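Side-chain contacts in diol-dehydratase (Roseburia inulinivorans, PDB 5I2A), which catalyses the dehydration of 1,2-propanediol as a B12-independent diol dehydratase of the glycyl radical enzyme family: residues Y470-I475 with A600-M605; N509-I514 with G687-G692; T551-F556 with Y672-P677; V793-L798 with D832-T837; L798-A801 with K807-G810. All coordinates share one frame; numbering follows the deposited sequence.

Contact 1: residues Y470-I475 with A600-M605; sequences YDNGEI and AGDIAM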
# COMPACT_ATOMS: atom_id res chain seq x y z
N TYR A 470 -6.52 25.34 -28.24
CA TYR A 470 -5.14 25.34 -28.68
C TYR A 470 -4.31 26.31 -27.86
O TYR A 470 -4.80 27.35 -27.40
CB TYR A 470 -5.02 25.69 -30.17
CG TYR A 470 -5.39 24.54 -31.08
CD1 TYR A 470 -6.72 24.24 -31.33
CD2 TYR A 470 -4.41 23.75 -31.68
CE1 TYR A 470 -7.07 23.18 -32.15
CE2 TYR A 470 -4.75 22.69 -32.50
CZ TYR A 470 -6.08 22.42 -32.73
OH TYR A 470 -6.44 21.38 -33.54
N ASP A 471 -3.05 25.97 -27.67
CA ASP A 471 -2.13 26.84 -26.96
C ASP A 471 -0.83 26.81 -27.73
O ASP A 471 -0.22 25.76 -27.90
CB ASP A 471 -1.94 26.38 -25.52
CG ASP A 471 -1.16 27.38 -24.68
OD1 ASP A 471 -1.37 28.59 -24.87
OD2 ASP A 471 -0.35 26.95 -23.84
N ASN A 472 -0.42 27.97 -28.24
CA ASN A 472 0.80 28.07 -29.01
C ASN A 472 0.93 27.00 -30.11
O ASN A 472 1.98 26.38 -30.26
CB ASN A 472 2.01 27.99 -28.09
CG ASN A 472 3.08 28.99 -28.46
OD1 ASN A 472 2.77 30.07 -28.97
ND2 ASN A 472 4.35 28.62 -28.27
N GLY A 473 -0.15 26.78 -30.84
CA GLY A 473 -0.13 25.87 -31.97
C GLY A 473 -0.41 24.40 -31.68
O GLY A 473 -0.63 23.63 -32.60
N GLU A 474 -0.40 24.00 -30.42
CA GLU A 474 -0.73 22.61 -30.10
C GLU A 474 -2.03 22.46 -29.31
O GLU A 474 -2.47 23.39 -28.64
CB GLU A 474 0.42 21.95 -29.33
CG GLU A 474 1.26 22.90 -28.51
CD GLU A 474 2.59 22.29 -28.09
OE1 GLU A 474 3.40 23.00 -27.47
OE2 GLU A 474 2.81 21.09 -28.38
N ILE A 475 -2.65 21.30 -29.42
CA ILE A 475 -3.83 20.98 -28.64
C ILE A 475 -3.47 20.99 -27.16
O ILE A 475 -2.53 20.33 -26.74
CB ILE A 475 -4.43 19.62 -29.04
CG1 ILE A 475 -4.99 19.70 -30.46
CG2 ILE A 475 -5.54 19.21 -28.07
CD1 ILE A 475 -5.88 18.54 -30.84
N ALA A 600 7.54 36.36 -27.00
CA ALA A 600 8.68 36.11 -27.88
C ALA A 600 9.13 34.66 -27.75
O ALA A 600 9.24 33.96 -28.74
CB ALA A 600 9.81 37.05 -27.57
N GLY A 601 9.35 34.22 -26.52
CA GLY A 601 9.73 32.85 -26.24
C GLY A 601 8.71 31.83 -26.74
O GLY A 601 9.10 30.82 -27.34
N ASP A 602 7.43 32.09 -26.51
CA ASP A 602 6.38 31.18 -26.95
C ASP A 602 6.45 30.96 -28.46
O ASP A 602 6.49 29.83 -28.94
CB ASP A 602 4.99 31.70 -26.59
CG ASP A 602 4.63 31.50 -25.12
OD1 ASP A 602 5.31 30.73 -24.41
OD2 ASP A 602 3.65 32.12 -24.69
N ILE A 603 6.44 32.05 -29.20
CA ILE A 603 6.48 31.99 -30.66
C ILE A 603 7.80 31.39 -31.15
O ILE A 603 7.82 30.62 -32.12
CB ILE A 603 6.25 33.38 -31.25
CG1 ILE A 603 4.82 33.81 -30.93
CG2 ILE A 603 6.46 33.37 -32.75
CD1 ILE A 603 4.54 35.26 -31.20
N ALA A 604 8.89 31.71 -30.47
CA ALA A 604 10.19 31.13 -30.79
C ALA A 604 10.12 29.61 -30.67
O ALA A 604 10.60 28.89 -31.54
CB ALA A 604 11.28 31.68 -29.89
N MET A 605 9.52 29.13 -29.58
CA MET A 605 9.40 27.69 -29.35
C MET A 605 8.47 27.05 -30.37
O MET A 605 8.74 25.95 -30.85
CB MET A 605 8.91 27.40 -27.93
CG MET A 605 9.90 27.81 -26.86
SD MET A 605 11.44 26.88 -26.88
CE MET A 605 10.88 25.31 -26.21
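N472 meets D602 where a tight turn runs up against the side of a helix, their CA atoms 6.7 Å apart. The turn is type I' and spans D471 to E474. It is closed by two backbone bonds: D471 N donates to E474 O at 2.8 Å and E474 N to D471 O at 3.1 Å. N472 takes a left-handed conformation, which lifts its side chain out of the turn toward 600-605. G473 follows at phi 88°, where a CB would press against the carbonyl O of N472, so glycine suits the place.

One bond carries the contact. N472 ND2 donates to the backbone O of D602 at 2.5 Å. The bond is fairly straight, and the O lies close to the plane of the amide. Seen from the acceptor, ND2 stands well above the carbonyl plane and off the lone pairs. The length is short for such a pair and its exact value is doubtful. The N472 amide also lies against the start of the D602 side chain, with OD1 3.6 Å from D602 CB. An off-staggered chi1 of -138° swings the N472 amide to the helix, probably at some strain. The D602 carboxylate is turned 59° from the amide.

D471 and D602 are like charges, but their carboxylates stay apart, and D471 OD2 bonds to H151 ND1. N472 also touches Q606, one turn along helix 597-613. Asn followed by Gly is a classic sequence for the type I' turn of a beta hairpin with a two-residue loop, here docked at the surface on a helix flank.

Contact 2: residues N509-I514 with G687-G692; sequences NADNAI and GMYQAG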
# COMPACT_ATOMS: atom_id res chain seq x y z
N ASN A 509 -7.57 14.71 -10.80
CA ASN A 509 -6.65 13.62 -11.09
C ASN A 509 -5.25 13.86 -10.49
O ASN A 509 -4.68 12.98 -9.87
CB ASN A 509 -6.55 13.39 -12.61
CG ASN A 509 -5.66 12.20 -12.98
OD1 ASN A 509 -4.49 12.37 -13.28
ND2 ASN A 509 -6.23 10.99 -12.95
N ALA A 510 -4.74 15.08 -10.64
CA ALA A 510 -3.40 15.41 -10.14
C ALA A 510 -3.33 15.31 -8.61
O ALA A 510 -2.42 14.70 -8.06
CB ALA A 510 -2.99 16.82 -10.61
N ASP A 511 -4.29 15.91 -7.93
CA ASP A 511 -4.30 15.88 -6.47
C ASP A 511 -4.51 14.46 -5.94
O ASP A 511 -3.85 14.05 -4.99
CB ASP A 511 -5.38 16.81 -5.90
CG ASP A 511 -4.91 18.24 -5.82
OD1 ASP A 511 -3.70 18.47 -5.57
OD2 ASP A 511 -5.76 19.14 -5.97
N ASN A 512 -5.42 13.71 -6.55
CA ASN A 512 -5.66 12.33 -6.13
C ASN A 512 -4.41 11.48 -6.33
O ASN A 512 -4.09 10.63 -5.51
CB ASN A 512 -6.87 11.73 -6.88
CG ASN A 512 -8.21 12.27 -6.37
OD1 ASN A 512 -8.26 12.99 -5.37
ND2 ASN A 512 -9.30 11.89 -7.03
N ALA A 513 -3.68 11.72 -7.42
CA ALA A 513 -2.41 11.03 -7.65
C ALA A 513 -1.40 11.33 -6.54
O ALA A 513 -0.74 10.43 -6.02
CB ALA A 513 -1.83 11.41 -9.02
N ILE A 514 -1.28 12.60 -6.17
CA ILE A 514 -0.37 12.99 -5.10
C ILE A 514 -0.84 12.42 -3.75
O ILE A 514 -0.03 12.03 -2.92
CB ILE A 514 -0.24 14.53 -5.05
CG1 ILE A 514 0.40 15.02 -6.36
CG2 ILE A 514 0.58 15.00 -3.83
CD1 ILE A 514 0.25 16.53 -6.61
N GLY A 687 -13.13 11.27 1.40
CA GLY A 687 -13.81 12.54 1.57
C GLY A 687 -14.10 13.26 0.25
O GLY A 687 -13.90 12.71 -0.83
N MET A 688 -14.58 14.49 0.36
CA MET A 688 -15.03 15.26 -0.78
C MET A 688 -14.08 16.42 -1.07
O MET A 688 -13.42 16.96 -0.17
CB MET A 688 -16.43 15.83 -0.54
CG MET A 688 -17.50 14.78 -0.19
SD MET A 688 -17.76 13.53 -1.48
CE MET A 688 -18.28 14.55 -2.88
N TYR A 689 -14.04 16.82 -2.33
CA TYR A 689 -13.45 18.08 -2.70
C TYR A 689 -14.36 19.23 -2.25
O TYR A 689 -15.58 19.08 -2.16
CB TYR A 689 -13.22 18.14 -4.21
CG TYR A 689 -11.95 17.46 -4.63
CD1 TYR A 689 -11.81 16.07 -4.55
CD2 TYR A 689 -10.88 18.20 -5.11
CE1 TYR A 689 -10.62 15.45 -4.92
CE2 TYR A 689 -9.71 17.59 -5.51
CZ TYR A 689 -9.58 16.23 -5.40
OH TYR A 689 -8.39 15.65 -5.79
N GLN A 690 -13.76 20.37 -1.98
CA GLN A 690 -14.49 21.61 -1.74
C GLN A 690 -13.62 22.77 -2.23
O GLN A 690 -12.45 22.88 -1.85
CB GLN A 690 -14.85 21.77 -0.26
CG GLN A 690 -13.79 21.32 0.73
CD GLN A 690 -14.12 21.69 2.18
OE1 GLN A 690 -15.28 21.95 2.52
NE2 GLN A 690 -13.10 21.76 3.03
N ALA A 691 -14.18 23.60 -3.09
CA ALA A 691 -13.47 24.76 -3.62
C ALA A 691 -13.07 25.78 -2.55
O ALA A 691 -13.82 26.02 -1.60
CB ALA A 691 -14.32 25.46 -4.68
N GLY A 692 -11.89 26.36 -2.71
CA GLY A 692 -11.56 27.63 -2.08
C GLY A 692 -11.34 28.68 -3.15
O GLY A 692 -11.17 28.36 -4.33
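The polar part of this contact is a single bond between Y689 and N512. The phenol of Y689 donates to N512 OD1 at 2.7 Å. OD1 lies at the ring edge, in the ring plane, and is also 3.4 Å from Y689 CE1. The donor does not follow a lone pair of the amide. It stands 62° out of the carbonyl plane, with a C=O...O angle of 117°. Amide and ring planes are 64° apart. The other end of the amide is held too, since N512 ND2 donates to K682 O. With both ends bonded, the flip state of the amide is fixed.

The backbones are far apart here, with D511 CA and Y689 CA 10.1 Å from each other. The tyrosine spans this gap from strand 688-689 to helix 489-521. The strand runs parallel to strand 548-556 in a mixed sheet, and the helix packs beside it. This agrees with the alpha/beta barrel core of the glycyl radical enzymes.

The packing part is small. D511 CB sits 3.2 Å from Y689 OH, at the ring edge. The Y689 ring is also packed by T551 and P553 of the neighbouring strand and by L678 of helix 661-678.

D511 OD2 is buried with no partner in the model, which might favour the protonated form of the group. On the far side of the helix, N509 ND2 bonds to F195 O of the second subunit.

Contact 3: residues T551-F556 with Y672-P677; sequences TGPQGF and YFYTRP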
# COMPACT_ATOMS: atom_id res chain seq x y z
N THR A 551 -10.37 17.67 0.10
CA THR A 551 -9.33 18.22 -0.74
C THR A 551 -9.78 19.62 -1.17
O THR A 551 -10.89 19.80 -1.67
CB THR A 551 -9.04 17.32 -1.97
OG1 THR A 551 -8.73 15.99 -1.53
CG2 THR A 551 -7.86 17.88 -2.77
N GLY A 552 -8.92 20.62 -0.98
CA GLY A 552 -9.30 22.01 -1.18
C GLY A 552 -8.39 22.74 -2.16
O GLY A 552 -7.33 23.22 -1.78
N PRO A 553 -8.80 22.80 -3.44
CA PRO A 553 -8.06 23.52 -4.48
C PRO A 553 -8.67 24.90 -4.78
O PRO A 553 -9.89 25.06 -4.72
CB PRO A 553 -8.17 22.59 -5.69
CG PRO A 553 -9.56 22.01 -5.54
CD PRO A 553 -9.88 21.98 -4.02
N GLN A 554 -7.81 25.87 -5.11
CA GLN A 554 -8.20 27.27 -5.19
C GLN A 554 -8.41 27.81 -6.62
O GLN A 554 -7.57 27.61 -7.50
CB GLN A 554 -7.14 28.13 -4.51
CG GLN A 554 -7.27 28.19 -3.00
CD GLN A 554 -7.58 26.83 -2.39
OE1 GLN A 554 -8.74 26.51 -2.15
NE2 GLN A 554 -6.55 26.04 -2.13
N GLY A 555 -9.53 28.51 -6.81
CA GLY A 555 -9.83 29.16 -8.08
C GLY A 555 -9.35 30.60 -8.14
O GLY A 555 -9.63 31.41 -7.25
N PHE A 556 -8.62 30.93 -9.20
CA PHE A 556 -8.04 32.25 -9.38
C PHE A 556 -8.75 33.04 -10.48
O PHE A 556 -9.00 32.51 -11.55
CB PHE A 556 -6.56 32.15 -9.76
CG PHE A 556 -5.64 31.78 -8.62
CD1 PHE A 556 -5.71 30.54 -8.02
CD2 PHE A 556 -4.67 32.68 -8.18
CE1 PHE A 556 -4.84 30.20 -6.99
CE2 PHE A 556 -3.79 32.35 -7.16
CZ PHE A 556 -3.88 31.11 -6.56
N TYR A 672 -19.64 29.72 -9.88
CA TYR A 672 -20.30 28.42 -9.82
C TYR A 672 -19.72 27.41 -10.81
O TYR A 672 -19.74 26.22 -10.54
CB TYR A 672 -21.80 28.56 -10.08
CG TYR A 672 -22.64 28.84 -8.86
CD1 TYR A 672 -22.41 28.18 -7.66
CD2 TYR A 672 -23.68 29.76 -8.91
CE1 TYR A 672 -23.21 28.42 -6.54
CE2 TYR A 672 -24.48 30.02 -7.80
CZ TYR A 672 -24.24 29.36 -6.63
OH TYR A 672 -25.04 29.63 -5.55
N PHE A 673 -19.20 27.87 -11.95
CA PHE A 673 -18.56 26.97 -12.91
C PHE A 673 -17.32 26.30 -12.31
O PHE A 673 -16.82 25.29 -12.83
CB PHE A 673 -18.16 27.72 -14.20
CG PHE A 673 -19.32 28.06 -15.10
CD1 PHE A 673 -20.60 27.63 -14.79
CD2 PHE A 673 -19.12 28.78 -16.26
CE1 PHE A 673 -21.68 27.93 -15.63
CE2 PHE A 673 -20.18 29.07 -17.10
CZ PHE A 673 -21.46 28.65 -16.78
N TYR A 674 -16.82 26.87 -11.21
CA TYR A 674 -15.69 26.30 -10.50
C TYR A 674 -16.14 25.58 -9.23
O TYR A 674 -15.75 24.44 -8.98
CB TYR A 674 -14.66 27.38 -10.15
CG TYR A 674 -13.43 26.85 -9.43
CD1 TYR A 674 -12.44 26.16 -10.12
CD2 TYR A 674 -13.26 27.05 -8.06
CE1 TYR A 674 -11.32 25.68 -9.46
CE2 TYR A 674 -12.13 26.58 -7.40
CZ TYR A 674 -11.17 25.90 -8.10
OH TYR A 674 -10.06 25.42 -7.46
N THR A 675 -17.00 26.23 -8.43
CA THR A 675 -17.34 25.71 -7.11
C THR A 675 -18.35 24.56 -7.13
O THR A 675 -18.31 23.70 -6.27
CB THR A 675 -17.88 26.82 -6.19
OG1 THR A 675 -19.04 27.41 -6.78
CG2 THR A 675 -16.80 27.90 -5.97
N ARG A 676 -19.27 24.54 -8.08
CA ARG A 676 -20.27 23.49 -8.10
C ARG A 676 -19.73 22.15 -8.58
O ARG A 676 -19.99 21.14 -7.95
CB ARG A 676 -21.48 23.90 -8.93
CG ARG A 676 -22.73 23.95 -8.10
CD ARG A 676 -23.91 24.46 -8.87
NE ARG A 676 -24.76 25.28 -8.01
CZ ARG A 676 -25.43 26.34 -8.43
NH1 ARG A 676 -25.36 26.70 -9.70
NH2 ARG A 676 -26.18 27.02 -7.57
N PRO A 677 -18.97 22.14 -9.69
CA PRO A 677 -18.41 20.83 -10.06
C PRO A 677 -17.50 20.25 -8.97
O PRO A 677 -17.56 19.05 -8.70
CB PRO A 677 -17.61 21.14 -11.33
CG PRO A 677 -18.29 22.33 -11.91
CD PRO A 677 -18.69 23.16 -10.71
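The backbone O of P553 is gripped by two donors. Y674 OH donates to it at 2.8 Å, and the backbone N of G692 bonds to it from the chain just past strand 688-689. The phenol comes from above the carbonyl plane, 68° out of it and off the lone pairs. That places Y674 OH close over the next peptide, 3.0 Å from Q554 C. G555 N is also near, but its angle is too poor for a bond.

The ring lies across the strand. G555 CA sits over one face, 3.8 Å from the ring centroid, as a CH-pi contact. A CB on G555 would point at the ring and fall 2.8 Å from Y674 CE2, so only glycine fits here. The ring reaches the strand because its CG is anti to the backbone N (chi1 -179°). A phenylalanine at Y674 would probably still cover G555 but leave the P553 carbonyl without one of its donors.

Q554 turns away from the helix. Its NE2 bonds to G552 O and D452 OD1, and its OE1 to N751 ND2.

Strand 553-556 and helix segment 672-677 run nearly antiparallel, 167° between directions and 9.5 Å between axes. Y674 also meets the F456 ring, and M507 of helix 489-521 touches both P553 and Y674.

Contact 4: residues V793-L798 with D832-T837; sequences VDRATL and DIIKRT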
# COMPACT_ATOMS: atom_id res chain seq x y z
N VAL A 793 -2.14 51.64 4.70
CA VAL A 793 -0.85 52.21 4.29
C VAL A 793 -1.09 53.20 3.17
O VAL A 793 -2.03 53.08 2.40
CB VAL A 793 0.14 51.08 3.84
CG1 VAL A 793 -0.33 50.43 2.55
CG2 VAL A 793 1.58 51.61 3.73
N ASP A 794 -0.26 54.23 3.09
CA ASP A 794 -0.42 55.14 1.97
C ASP A 794 0.59 54.77 0.89
O ASP A 794 1.61 54.14 1.17
CB ASP A 794 -0.27 56.60 2.41
CG ASP A 794 1.16 57.03 2.46
OD1 ASP A 794 1.91 56.57 3.34
OD2 ASP A 794 1.54 57.84 1.58
N ARG A 795 0.28 55.17 -0.34
CA ARG A 795 1.06 54.82 -1.52
C ARG A 795 2.52 55.30 -1.44
O ARG A 795 3.44 54.58 -1.82
CB ARG A 795 0.39 55.39 -2.77
CG ARG A 795 1.09 55.06 -4.08
CD ARG A 795 0.46 55.78 -5.26
NE ARG A 795 1.15 55.42 -6.50
CZ ARG A 795 0.93 54.30 -7.19
NH1 ARG A 795 1.61 54.07 -8.30
NH2 ARG A 795 0.01 53.42 -6.78
N ALA A 796 2.71 56.50 -0.90
CA ALA A 796 4.05 57.09 -0.82
C ALA A 796 4.98 56.23 0.02
O ALA A 796 6.17 56.11 -0.28
CB ALA A 796 3.98 58.50 -0.25
N THR A 797 4.43 55.60 1.05
CA THR A 797 5.22 54.74 1.93
C THR A 797 5.75 53.52 1.18
O THR A 797 6.92 53.15 1.31
CB THR A 797 4.41 54.27 3.14
OG1 THR A 797 4.10 55.39 3.98
CG2 THR A 797 5.19 53.25 3.95
N LEU A 798 4.89 52.89 0.40
CA LEU A 798 5.30 51.69 -0.33
C LEU A 798 6.31 52.03 -1.42
O LEU A 798 7.27 51.30 -1.59
CB LEU A 798 4.08 50.98 -0.93
CG LEU A 798 3.03 50.45 0.06
CD1 LEU A 798 1.96 49.70 -0.69
CD2 LEU A 798 3.65 49.55 1.11
N ASP A 832 2.32 44.50 -7.39
CA ASP A 832 0.94 44.05 -7.34
C ASP A 832 0.24 44.65 -6.12
O ASP A 832 -0.89 45.12 -6.21
CB ASP A 832 0.85 42.51 -7.30
CG ASP A 832 -0.57 42.01 -7.55
OD1 ASP A 832 -1.17 42.41 -8.56
OD2 ASP A 832 -1.09 41.22 -6.74
N ILE A 833 0.93 44.63 -4.99
CA ILE A 833 0.37 45.13 -3.74
C ILE A 833 0.15 46.64 -3.83
O ILE A 833 -0.88 47.15 -3.40
CB ILE A 833 1.30 44.76 -2.56
CG1 ILE A 833 1.31 43.23 -2.39
CG2 ILE A 833 0.86 45.46 -1.27
CD1 ILE A 833 2.22 42.70 -1.31
N ILE A 834 1.10 47.34 -4.44
CA ILE A 834 1.01 48.79 -4.59
C ILE A 834 -0.16 49.23 -5.46
O ILE A 834 -0.83 50.20 -5.14
CB ILE A 834 2.34 49.37 -5.16
CG1 ILE A 834 3.43 49.30 -4.08
CG2 ILE A 834 2.14 50.79 -5.63
CD1 ILE A 834 4.86 49.54 -4.61
N LYS A 835 -0.44 48.52 -6.55
CA LYS A 835 -1.50 49.01 -7.42
C LYS A 835 -2.90 48.62 -6.95
O LYS A 835 -3.88 49.03 -7.56
CB LYS A 835 -1.29 48.52 -8.86
CG LYS A 835 -1.80 47.14 -9.16
CD LYS A 835 -1.79 46.87 -10.66
CE LYS A 835 -2.26 45.43 -10.95
NZ LYS A 835 -1.25 44.41 -10.54
N ARG A 836 -3.01 47.85 -5.86
CA ARG A 836 -4.32 47.54 -5.30
C ARG A 836 -5.07 48.83 -4.99
O ARG A 836 -4.47 49.81 -4.57
CB ARG A 836 -4.20 46.69 -4.04
CG ARG A 836 -3.75 45.26 -4.30
CD ARG A 836 -3.57 44.51 -3.00
NE ARG A 836 -2.99 43.18 -3.20
CZ ARG A 836 -2.66 42.36 -2.20
NH1 ARG A 836 -2.86 42.73 -0.94
NH2 ARG A 836 -2.14 41.17 -2.47
N THR A 837 -6.37 48.82 -5.23
CA THR A 837 -7.21 50.01 -5.01
C THR A 837 -7.12 50.51 -3.58
O THR A 837 -7.28 49.76 -2.62
CB THR A 837 -8.68 49.72 -5.34
OG1 THR A 837 -8.76 49.05 -6.60
CG2 THR A 837 -9.48 51.01 -5.40
O HOH W 1 -2.08 53.27 -4.54
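This is a mainly apolar helix-to-helix contact, made by L798 with I834 and I833. It joins the start of helix 795-803 to the C-terminal part of helix 827-835, near the C-terminus. L798 CB lies 3.6 Å from I834 CG1, and its CD1 is 3.7 Å from the same atom. The two side chains lie alongside each other, pointing opposite ways. L798 CD1 also approaches I833 CG2 at 4.4 Å. V813 of strand 812-814 touches both L798 and I833, so the three share one apolar patch.

R795 covers the outer side. Its CG is anti to the backbone N (chi1 -178°) and the chain is extended as far as NE. The arginine side chain crosses that of I834 at about a right angle, with I834 CG2 over one guanidinium face, 3.6 Å from R795 NH2. A water lies at the guanidinium edge. It accepts from R795 NH2 and donates weakly to I834 O.

Each segment also has its own polar bonds. D794 is the N-cap residue: its OD2 accepts weakly from A796 N, while OD1 takes the T797 hydroxyl OG1 at 2.6 Å. K835 NZ makes a salt bridge with D832 OD1 at 2.8 Å, on the anti lone pair.

The two helices stand in the chain on either side of the stretch 812-821, with two short strands, which holds G817, the predicted glycyl radical residue of this enzyme family.

Contact 5: residues L798-A801 with K807-G810; sequences LLDA and KYSG
Y808 lies along the flank of A801 and D800: its inner half meets A801 and its outer end D800. CB is 3.9 Å from A801 CB. CG is closer to the same methyl, at 3.6 Å. CD2 reaches A801 CA at 3.4 Å. The methyl sits over one ring face, 4.0 Å from the centroid and 28° off the normal, as a CH-pi contact. Further out, CE2 comes to 3.3 Å from D800 OD2. At the tip, OH donates to D800 OD2 at 2.7 Å. That oxygen lies in the ring plane, and the carboxylate stands almost perpendicular to the ring, at 87°.

D800 OD2 takes a second donor. K807 NZ bonds to it at 2.9 Å in a salt bridge. The lysine uses the syn lone pair and the tyrosine the anti one, so the two donors do not compete. The D800 carboxylate reaches both because CG is anti to the backbone N (chi1 -160°). A bend in the lysine chain brings NZ to the carboxylate. The ammonium and the phenol would both favour a charged D800.

An alanine at Y808 is likely to leave D800 OD2 with the lysine as its one donor across this contact and to strip the ring from one side of the A801 methyl.

The contact folds the loop after helix 795-803 back on that helix, just before strand 812-814. A801 also packs on L811 and F822.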
# COMPACT_ATOMS: atom_id res chain seq x y z
N LEU A 798 4.89 52.89 0.40
CA LEU A 798 5.30 51.69 -0.33
C LEU A 798 6.31 52.03 -1.42
O LEU A 798 7.27 51.30 -1.59
CB LEU A 798 4.08 50.98 -0.93
CG LEU A 798 3.03 50.45 0.06
CD1 LEU A 798 1.96 49.70 -0.69
CD2 LEU A 798 3.65 49.55 1.11
N LEU A 799 6.08 53.12 -2.15
CA LEU A 799 7.03 53.57 -3.18
C LEU A 799 8.38 53.91 -2.57
O LEU A 799 9.41 53.51 -3.10
CB LEU A 799 6.48 54.77 -3.95
CG LEU A 799 5.24 54.49 -4.80
CD1 LEU A 799 4.69 55.77 -5.42
CD2 LEU A 799 5.53 53.45 -5.87
N ASP A 800 8.39 54.62 -1.45
CA ASP A 800 9.66 54.95 -0.78
C ASP A 800 10.39 53.69 -0.30
O ASP A 800 11.62 53.64 -0.32
CB ASP A 800 9.44 55.90 0.40
CG ASP A 800 10.73 56.63 0.81
OD1 ASP A 800 11.47 57.04 -0.10
OD2 ASP A 800 11.01 56.78 2.01
N ALA A 801 9.64 52.68 0.14
CA ALA A 801 10.24 51.43 0.61
C ALA A 801 10.86 50.66 -0.56
O ALA A 801 11.82 49.92 -0.38
CB ALA A 801 9.21 50.57 1.33
N LYS A 807 15.41 51.90 4.83
CA LYS A 807 14.65 52.69 5.80
C LYS A 807 13.41 51.94 6.30
O LYS A 807 12.67 52.44 7.17
CB LYS A 807 14.21 54.03 5.18
CG LYS A 807 15.36 55.04 4.95
CD LYS A 807 14.96 56.13 3.96
CE LYS A 807 13.75 56.92 4.43
NZ LYS A 807 13.27 57.91 3.41
N TYR A 808 13.18 50.75 5.75
CA TYR A 808 11.92 50.05 5.95
C TYR A 808 12.11 48.57 6.23
O TYR A 808 11.33 47.74 5.78
CB TYR A 808 11.03 50.22 4.73
CG TYR A 808 10.63 51.66 4.50
CD1 TYR A 808 9.57 52.21 5.20
CD2 TYR A 808 11.34 52.47 3.62
CE1 TYR A 808 9.20 53.52 5.01
CE2 TYR A 808 10.98 53.80 3.42
CZ TYR A 808 9.90 54.32 4.11
OH TYR A 808 9.52 55.63 3.92
N SER A 809 13.15 48.25 6.99
CA SER A 809 13.49 46.87 7.23
C SER A 809 12.40 46.17 8.06
O SER A 809 12.28 44.96 8.00
CB SER A 809 14.86 46.77 7.91
OG SER A 809 14.86 47.41 9.17
N GLY A 810 11.60 46.93 8.79
CA GLY A 810 10.53 46.35 9.60
C GLY A 810 9.13 46.51 9.02
O GLY A 810 8.15 46.11 9.65

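How the contacts relate
Contacts 2 and 3 are buried and belong together. They use neighbouring strands of one sheet, 688-689 and 548-556, and the chains bond directly through Q690 N to T551 O. In both, a tyrosine hydroxyl finds an oxygen in the interior, an amide in one and a backbone carbonyl in the other. Contacts 4 and 5 share L798 and helix 795-803. Contact 4 is mostly apolar and buried, while contact 5 is partly buried and adds a salt bridge. Contact 1 lies at the surface, its centre 28 Å or more from those of the others, and rests on one side-chain bond to a helix backbone.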